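Local coordinates for putative flagella-related protein H (Methanocaldococcus jannaschii DSM 2661, PDB 4WIA) that probably binds ATP and magnesium as a P-loop ATPase of the KaiC type and forms part of the archaellum, the archaeal flagellum, at residues 73-81 / 218-226; 25-36 / 156-166. All blocks are in the same frame, centred on the assembly; numbering follows the deposited sequence.

Interaction 1 (73-81 / 218-226); sequences QMNSLNYSI and RVEPKIGIA. With SO4 (sulfate ion), chain G.
Lys222 bonds twice to the turn that ends helix 67-76, once by its backbone and once by its side chain. Its backbone N donates to Ser76 O at 2.8 Å, in the carbonyl plane, with an N-H...O angle of 154°. Its side chain then bends at three torsions and doubles back, which carries NZ to Asn78 OD1. That bond is unusually short at 2.5 Å, so the exact placing of NZ is doubtful. The two side chains cross at about a right angle.

Asn78 has positive phi and ends the helix in a Schellman motif, with Tyr79 N bonded to Met74 O and Asn78 N to Asn75 O. On the other segment, Ile223 and Gly224 both face Glu220 in a classic beta bulge, and Glu220 O accepts from both of their amides.

Tyr79 OH is held by two partners. It accepts from Ile225 N at 3.1 Å and donates to a water at 2.8 Å; the water in turn donates to Ile225 O. The hydroxyl thus serves Ile225 N directly and Ile225 O through the water. Ile225 CD1 lies at the ring edge, 3.3 Å from OH. A phenylalanine in place of Tyr79 would probably leave Ile225 N without its acceptor and the water without one of its anchors. Gly224 passes close to OH, where a CB would clash.

Leu77 adds an apolar contact. With CG anti to its carbonyl carbon (chi1 -59°), its CD2 reaches Val219 CG1 at 3.7 Å. Leu77 O and Ile223 O lie close but are both acceptors; Arg13 donates to Ile223 O and also to Asn78 O.

Helix 40-53 packs against Leu77, Tyr79 and Ile225. The contact therefore joins the C-terminal end of helix 67-76 to the hairpin of strands 214-220 and 224-227, at one margin of the main sheet.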
# COMPACT_ATOMS: atom_id res chain seq x y z
N GLN A 73 20.53 -11.50 -0.78
CA GLN A 73 19.92 -12.09 0.39
C GLN A 73 18.44 -11.67 0.48
O GLN A 73 17.57 -12.52 0.65
CB GLN A 73 20.64 -11.65 1.64
CG GLN A 73 19.80 -11.77 2.89
CD GLN A 73 19.61 -13.19 3.34
OE1 GLN A 73 20.09 -14.11 2.71
NE2 GLN A 73 18.92 -13.38 4.46
N MSE A 74 18.17 -10.39 0.23
CA MSE A 74 16.79 -9.91 0.15
C MSE A 74 16.05 -10.58 -1.00
O MSE A 74 14.93 -11.05 -0.85
CB MSE A 74 16.70 -8.40 0.01
CG MSE A 74 17.30 -7.78 1.23
SE MSE A 74 16.20 -7.99 2.84
CE MSE A 74 14.99 -6.47 2.58
N ASN A 75 16.66 -10.71 -2.15
CA ASN A 75 15.99 -11.36 -3.25
C ASN A 75 15.68 -12.83 -2.95
O ASN A 75 14.64 -13.37 -3.37
CB ASN A 75 16.85 -11.26 -4.51
CG ASN A 75 16.20 -11.93 -5.67
OD1 ASN A 75 16.61 -13.01 -6.08
ND2 ASN A 75 15.20 -11.30 -6.21
N SER A 76 16.58 -13.48 -2.20
CA SER A 76 16.46 -14.90 -1.91
C SER A 76 15.24 -15.15 -1.01
O SER A 76 14.63 -16.18 -1.11
CB SER A 76 17.69 -15.44 -1.20
OG SER A 76 17.77 -14.93 0.14
N LEU A 77 14.90 -14.17 -0.19
CA LEU A 77 13.71 -14.20 0.63
C LEU A 77 12.46 -13.61 -0.04
O LEU A 77 11.36 -13.56 0.56
CB LEU A 77 13.98 -13.40 1.91
CG LEU A 77 15.16 -13.96 2.70
CD1 LEU A 77 15.45 -13.12 3.91
CD2 LEU A 77 14.97 -15.40 3.13
N ASN A 78 12.59 -13.19 -1.29
CA ASN A 78 11.49 -12.52 -1.91
C ASN A 78 11.05 -11.29 -1.16
O ASN A 78 9.88 -10.97 -1.09
CB ASN A 78 10.32 -13.49 -2.02
CG ASN A 78 9.65 -13.36 -3.35
OD1 ASN A 78 9.98 -14.11 -4.34
ND2 ASN A 78 8.88 -12.31 -3.47
N TYR A 79 12.04 -10.57 -0.64
CA TYR A 79 11.83 -9.27 -0.08
C TYR A 79 12.63 -8.32 -0.93
O TYR A 79 13.39 -7.51 -0.38
CB TYR A 79 12.43 -9.17 1.34
CG TYR A 79 11.78 -9.96 2.43
CD1 TYR A 79 10.42 -10.30 2.38
CD2 TYR A 79 12.53 -10.43 3.50
CE1 TYR A 79 9.83 -11.01 3.39
CE2 TYR A 79 11.95 -11.19 4.50
CZ TYR A 79 10.60 -11.47 4.44
OH TYR A 79 10.01 -12.24 5.42
N SER A 80 12.45 -8.33 -2.24
CA SER A 80 13.37 -7.59 -3.06
C SER A 80 13.20 -6.05 -2.89
O SER A 80 12.11 -5.51 -2.76
CB SER A 80 13.35 -8.09 -4.51
OG SER A 80 12.29 -7.47 -5.21
N ILE A 81 14.34 -5.34 -2.80
CA ILE A 81 14.33 -3.91 -2.43
C ILE A 81 15.11 -3.01 -3.39
O ILE A 81 15.59 -1.95 -3.01
CB ILE A 81 14.81 -3.74 -1.02
CG1 ILE A 81 16.05 -4.61 -0.65
CG2 ILE A 81 13.66 -4.07 -0.05
CD1 ILE A 81 17.31 -4.40 -1.45
N ARG A 218 10.34 -20.49 10.54
CA ARG A 218 11.45 -21.02 9.77
C ARG A 218 11.68 -20.04 8.61
O ARG A 218 10.81 -19.25 8.24
CB ARG A 218 11.18 -22.43 9.30
CG ARG A 218 10.04 -22.56 8.32
CD ARG A 218 9.37 -23.94 8.30
NE ARG A 218 7.94 -23.81 7.95
CZ ARG A 218 6.99 -23.32 8.77
NH1 ARG A 218 5.72 -23.24 8.38
NH2 ARG A 218 7.32 -22.90 9.99
N VAL A 219 12.88 -20.05 8.10
CA VAL A 219 13.22 -19.17 7.00
C VAL A 219 13.06 -20.00 5.74
O VAL A 219 13.71 -21.02 5.60
CB VAL A 219 14.65 -18.62 7.15
CG1 VAL A 219 15.02 -17.75 5.96
CG2 VAL A 219 14.79 -17.83 8.47
N GLU A 220 12.18 -19.57 4.83
CA GLU A 220 11.87 -20.36 3.64
C GLU A 220 12.29 -19.61 2.39
O GLU A 220 12.02 -18.38 2.27
CB GLU A 220 10.35 -20.72 3.57
CG GLU A 220 9.82 -21.67 4.65
CD GLU A 220 10.28 -23.10 4.54
OE1 GLU A 220 11.14 -23.41 3.69
OE2 GLU A 220 9.74 -23.92 5.31
N PRO A 221 12.97 -20.32 1.46
CA PRO A 221 13.34 -19.73 0.15
C PRO A 221 12.13 -19.06 -0.53
O PRO A 221 11.04 -19.67 -0.58
CB PRO A 221 13.85 -20.93 -0.68
CG PRO A 221 14.14 -22.02 0.30
CD PRO A 221 13.46 -21.71 1.62
N LYS A 222 12.32 -17.80 -0.97
CA LYS A 222 11.32 -17.04 -1.76
C LYS A 222 9.99 -16.75 -1.03
O LYS A 222 8.95 -16.45 -1.67
CB LYS A 222 11.05 -17.75 -3.11
CG LYS A 222 12.29 -18.05 -3.93
CD LYS A 222 13.09 -16.79 -4.24
CE LYS A 222 12.68 -16.13 -5.58
NZ LYS A 222 12.11 -14.73 -5.53
N ILE A 223 10.05 -16.86 0.30
CA ILE A 223 8.98 -16.45 1.19
C ILE A 223 9.56 -15.53 2.28
O ILE A 223 9.10 -14.41 2.50
CB ILE A 223 8.32 -17.67 1.88
CG1 ILE A 223 7.65 -18.57 0.84
CG2 ILE A 223 7.35 -17.22 2.98
CD1 ILE A 223 7.16 -19.90 1.39
N GLY A 224 10.64 -16.01 2.90
CA GLY A 224 11.25 -15.32 4.00
C GLY A 224 10.75 -16.05 5.22
O GLY A 224 10.74 -17.29 5.27
N ILE A 225 10.38 -15.26 6.21
CA ILE A 225 9.86 -15.75 7.44
C ILE A 225 8.52 -16.44 7.12
O ILE A 225 7.59 -15.79 6.65
CB ILE A 225 9.59 -14.56 8.39
CG1 ILE A 225 10.84 -14.00 8.98
CG2 ILE A 225 8.77 -14.94 9.60
CD1 ILE A 225 11.73 -13.46 7.93
N ALA A 226 8.45 -17.74 7.40
CA ALA A 226 7.20 -18.48 7.46
C ALA A 226 6.89 -18.63 8.95
O ALA A 226 7.57 -19.36 9.64
CB ALA A 226 7.35 -19.82 6.82
S SO4 G . 12.20 -4.54 -7.19
O1 SO4 G . 12.91 -5.31 -6.21
O2 SO4 G . 10.82 -4.93 -7.18
O3 SO4 G . 12.79 -4.76 -8.50
O4 SO4 G . 12.09 -3.13 -6.92
O HOH W 1 7.47 -13.33 5.63

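Interaction 2 (25-36 / 156-166); sequences PHGSLIIIEGEE and KKIIICTVNPK. With SO4 (sulfate ion), chain F.
Ser28 O accepts from Ile159 N at 2.9 Å, and this bond begins a regular parallel pairing of strands 29-33 and 158-163. Five more backbone bonds follow, ending with Gly34 N to Val163 O at 3.0 Å. The strand axes come within 4.6 Å of each other, at 21°. Before the strands, Gly27 N makes only weak bonds to Lys156 O and Lys157 O.

Apolar contacts lie on both faces. On one, Leu29 CD1 meets Ile159 CG2 at 3.6 Å, and Ile31 CG2 meets Val163 CG2 at 3.8 Å. On the other, Ile30 and Ile160 lie side by side, while Ile32 CD1 reaches Ile160 CG2 at 3.9 Å.

Polar side chains gather near the strand ends. Glu33 pairs with Arg177, and Thr162 OG1 bonds to Asp127. Asn164 extends with CG anti to its N (chi1 177°), which brings ND2 to a sulfate oxygen, O3, at 2.9 Å. Its OD1 accepts from Lys166 N in an Asx turn. Lys40 and Gln64 also hold the sulfate.

Adjacent parallel strands sandwiched by helices, with Gly34 probably opening the Walker A loop, are characteristic of the P-loop NTPase core. The sulfate lies where Lys40 and Gln64 probably bind ATP.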
# COMPACT_ATOMS: atom_id res chain seq x y z
N PRO A 25 5.61 0.24 17.85
CA PRO A 25 5.39 1.61 18.31
C PRO A 25 6.52 2.53 17.89
O PRO A 25 7.72 2.19 18.00
CB PRO A 25 5.34 1.50 19.84
CG PRO A 25 5.04 0.08 20.11
CD PRO A 25 5.67 -0.71 18.97
N HIS A 26 6.13 3.67 17.39
CA HIS A 26 7.07 4.77 17.22
C HIS A 26 7.87 5.01 18.52
O HIS A 26 7.34 4.86 19.60
CB HIS A 26 6.31 6.02 16.75
CG HIS A 26 6.02 5.99 15.28
ND1 HIS A 26 4.75 6.02 14.76
CD2 HIS A 26 6.84 5.91 14.23
CE1 HIS A 26 4.80 5.92 13.44
NE2 HIS A 26 6.06 5.87 13.09
N GLY A 27 9.15 5.38 18.38
CA GLY A 27 10.02 5.57 19.51
C GLY A 27 10.54 4.28 20.11
O GLY A 27 11.04 4.29 21.20
N SER A 28 10.40 3.15 19.44
CA SER A 28 10.88 1.91 20.02
C SER A 28 12.41 1.77 19.80
O SER A 28 12.93 2.14 18.73
CB SER A 28 10.15 0.72 19.37
OG SER A 28 8.78 0.65 19.81
N LEU A 29 13.07 1.23 20.81
CA LEU A 29 14.35 0.66 20.67
C LEU A 29 14.24 -0.86 20.85
O LEU A 29 14.07 -1.38 21.97
CB LEU A 29 15.32 1.21 21.70
CG LEU A 29 16.72 0.57 21.68
CD1 LEU A 29 17.48 0.85 20.40
CD2 LEU A 29 17.53 1.08 22.87
N ILE A 30 14.40 -1.57 19.75
CA ILE A 30 14.24 -2.97 19.73
C ILE A 30 15.61 -3.60 19.74
O ILE A 30 16.45 -3.30 18.91
CB ILE A 30 13.54 -3.39 18.42
CG1 ILE A 30 12.26 -2.58 18.23
CG2 ILE A 30 13.25 -4.89 18.44
CD1 ILE A 30 11.37 -3.05 17.09
N ILE A 31 15.83 -4.47 20.68
CA ILE A 31 17.06 -5.24 20.73
C ILE A 31 16.76 -6.69 20.42
O ILE A 31 15.94 -7.32 21.08
CB ILE A 31 17.71 -5.14 22.14
CG1 ILE A 31 18.05 -3.69 22.45
CG2 ILE A 31 18.97 -6.00 22.21
CD1 ILE A 31 19.04 -3.06 21.51
N ILE A 32 17.44 -7.23 19.43
CA ILE A 32 17.32 -8.62 19.09
C ILE A 32 18.58 -9.36 19.45
O ILE A 32 19.60 -9.15 18.84
CB ILE A 32 17.02 -8.79 17.61
CG1 ILE A 32 15.76 -7.96 17.25
CG2 ILE A 32 16.77 -10.26 17.33
CD1 ILE A 32 15.48 -7.88 15.75
N GLU A 33 18.50 -10.17 20.49
CA GLU A 33 19.68 -10.74 21.09
C GLU A 33 19.64 -12.24 20.93
O GLU A 33 18.68 -12.90 21.37
CB GLU A 33 19.73 -10.38 22.60
CG GLU A 33 20.77 -11.19 23.40
CD GLU A 33 20.91 -10.82 24.87
OE1 GLU A 33 20.08 -10.04 25.39
OE2 GLU A 33 21.89 -11.30 25.50
N GLY A 34 20.71 -12.81 20.39
CA GLY A 34 20.80 -14.25 20.28
C GLY A 34 22.12 -14.60 19.64
O GLY A 34 22.76 -13.75 19.04
N GLU A 35 22.48 -15.87 19.72
CA GLU A 35 23.70 -16.35 19.12
C GLU A 35 23.68 -16.38 17.58
O GLU A 35 22.66 -16.13 16.94
CB GLU A 35 24.01 -17.74 19.66
CG GLU A 35 24.11 -17.74 21.16
CD GLU A 35 24.82 -18.94 21.72
OE1 GLU A 35 24.72 -19.14 22.94
OE2 GLU A 35 25.47 -19.67 20.94
N GLU A 36 24.83 -16.67 17.00
CA GLU A 36 24.92 -16.79 15.56
C GLU A 36 23.87 -17.74 15.06
O GLU A 36 23.60 -18.72 15.72
CB GLU A 36 26.27 -17.38 15.18
CG GLU A 36 27.46 -16.64 15.74
CD GLU A 36 28.77 -17.11 15.17
OE1 GLU A 36 29.72 -16.31 15.14
OE2 GLU A 36 28.87 -18.28 14.76
N LYS A 156 10.57 9.98 17.82
CA LYS A 156 9.58 9.09 17.17
C LYS A 156 10.15 8.11 16.13
O LYS A 156 9.43 7.28 15.55
CB LYS A 156 8.44 9.89 16.56
CG LYS A 156 7.77 10.76 17.58
CD LYS A 156 6.81 9.93 18.41
CE LYS A 156 6.12 10.79 19.49
NZ LYS A 156 5.78 12.13 18.90
N LYS A 157 11.45 8.18 15.93
CA LYS A 157 12.13 7.18 15.14
C LYS A 157 12.12 5.84 15.84
O LYS A 157 11.94 5.75 17.04
CB LYS A 157 13.61 7.54 14.94
CG LYS A 157 13.96 8.98 14.61
CD LYS A 157 13.70 9.25 13.16
CE LYS A 157 14.10 10.65 12.79
NZ LYS A 157 13.99 10.59 11.33
N ILE A 158 12.42 4.83 15.06
CA ILE A 158 12.55 3.51 15.56
C ILE A 158 13.96 3.01 15.33
O ILE A 158 14.45 3.16 14.25
CB ILE A 158 11.56 2.57 14.84
CG1 ILE A 158 10.15 2.92 15.30
CG2 ILE A 158 11.87 1.11 15.17
CD1 ILE A 158 9.05 2.43 14.37
N ILE A 159 14.58 2.41 16.34
CA ILE A 159 15.89 1.81 16.18
C ILE A 159 15.89 0.34 16.52
O ILE A 159 15.29 -0.09 17.48
CB ILE A 159 16.95 2.56 17.03
CG1 ILE A 159 17.14 3.94 16.44
CG2 ILE A 159 18.28 1.84 17.03
CD1 ILE A 159 18.02 4.85 17.25
N ILE A 160 16.60 -0.45 15.71
CA ILE A 160 16.61 -1.86 15.89
C ILE A 160 18.05 -2.31 15.82
O ILE A 160 18.68 -2.07 14.82
CB ILE A 160 15.80 -2.55 14.72
CG1 ILE A 160 14.38 -2.00 14.64
CG2 ILE A 160 15.76 -4.04 14.93
CD1 ILE A 160 13.51 -2.53 13.49
N CYS A 161 18.54 -3.03 16.84
CA CYS A 161 19.88 -3.59 16.83
C CYS A 161 19.87 -5.08 17.07
O CYS A 161 19.08 -5.61 17.84
CB CYS A 161 20.73 -3.01 17.93
SG CYS A 161 20.83 -1.21 18.05
N THR A 162 20.82 -5.78 16.45
CA THR A 162 21.09 -7.14 16.85
C THR A 162 22.33 -7.20 17.77
O THR A 162 23.27 -6.45 17.60
CB THR A 162 21.28 -8.04 15.65
OG1 THR A 162 22.47 -7.68 14.97
CG2 THR A 162 20.09 -7.89 14.67
N VAL A 163 22.29 -8.16 18.68
CA VAL A 163 23.33 -8.37 19.63
C VAL A 163 23.66 -9.86 19.68
O VAL A 163 22.75 -10.68 19.88
CB VAL A 163 22.80 -7.96 21.00
CG1 VAL A 163 23.75 -8.41 22.12
CG2 VAL A 163 22.56 -6.47 21.07
N ASN A 164 24.92 -10.21 19.47
CA ASN A 164 25.39 -11.56 19.71
C ASN A 164 26.02 -11.59 21.08
O ASN A 164 27.05 -10.97 21.29
CB ASN A 164 26.37 -11.99 18.63
CG ASN A 164 26.95 -13.39 18.87
OD1 ASN A 164 26.86 -13.97 19.95
ND2 ASN A 164 27.57 -13.93 17.83
N PRO A 165 25.42 -12.31 22.04
CA PRO A 165 25.93 -12.19 23.40
C PRO A 165 27.36 -12.73 23.59
O PRO A 165 27.99 -12.39 24.58
CB PRO A 165 24.92 -13.00 24.24
CG PRO A 165 24.28 -13.94 23.28
CD PRO A 165 24.26 -13.21 21.96
N LYS A 166 27.85 -13.53 22.64
CA LYS A 166 29.23 -14.02 22.67
C LYS A 166 30.31 -12.94 22.45
O LYS A 166 31.52 -13.18 22.64
CB LYS A 166 29.44 -15.13 21.66
CG LYS A 166 28.86 -16.46 22.11
CD LYS A 166 28.78 -17.46 20.97
CE LYS A 166 28.81 -18.89 21.46
NZ LYS A 166 30.17 -19.23 21.96
S SO4 F . 25.87 -12.44 14.73
O1 SO4 F . 25.12 -13.28 15.68
O2 SO4 F . 25.96 -12.93 13.31
O3 SO4 F . 27.22 -12.51 15.33
O4 SO4 F . 25.36 -11.02 14.63

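Interactions 1 and 2 both reach the same mixed sheet, with centres 20 Å apart and nearest atoms about 10 Å apart. Interaction 2 lies in its parallel core, its centre about 5 Å from the centre of the chain; interaction 1 includes the outermost strand, its centre about 15 Å from that point. Helix 40-53, which follows the Walker A loop, touches both. Its Lys40 packs on Ile32 and Thr162, while its Val42, a probable ATP-binding residue, lies about 3 Å from Ile225, side chain to side chain. The two contacts thus approach the likely nucleotide site from different parts of the fold. The sulfate near interaction 1 is bound by Ser80 and Lys83, beside the contact; interaction 2's sits at that site.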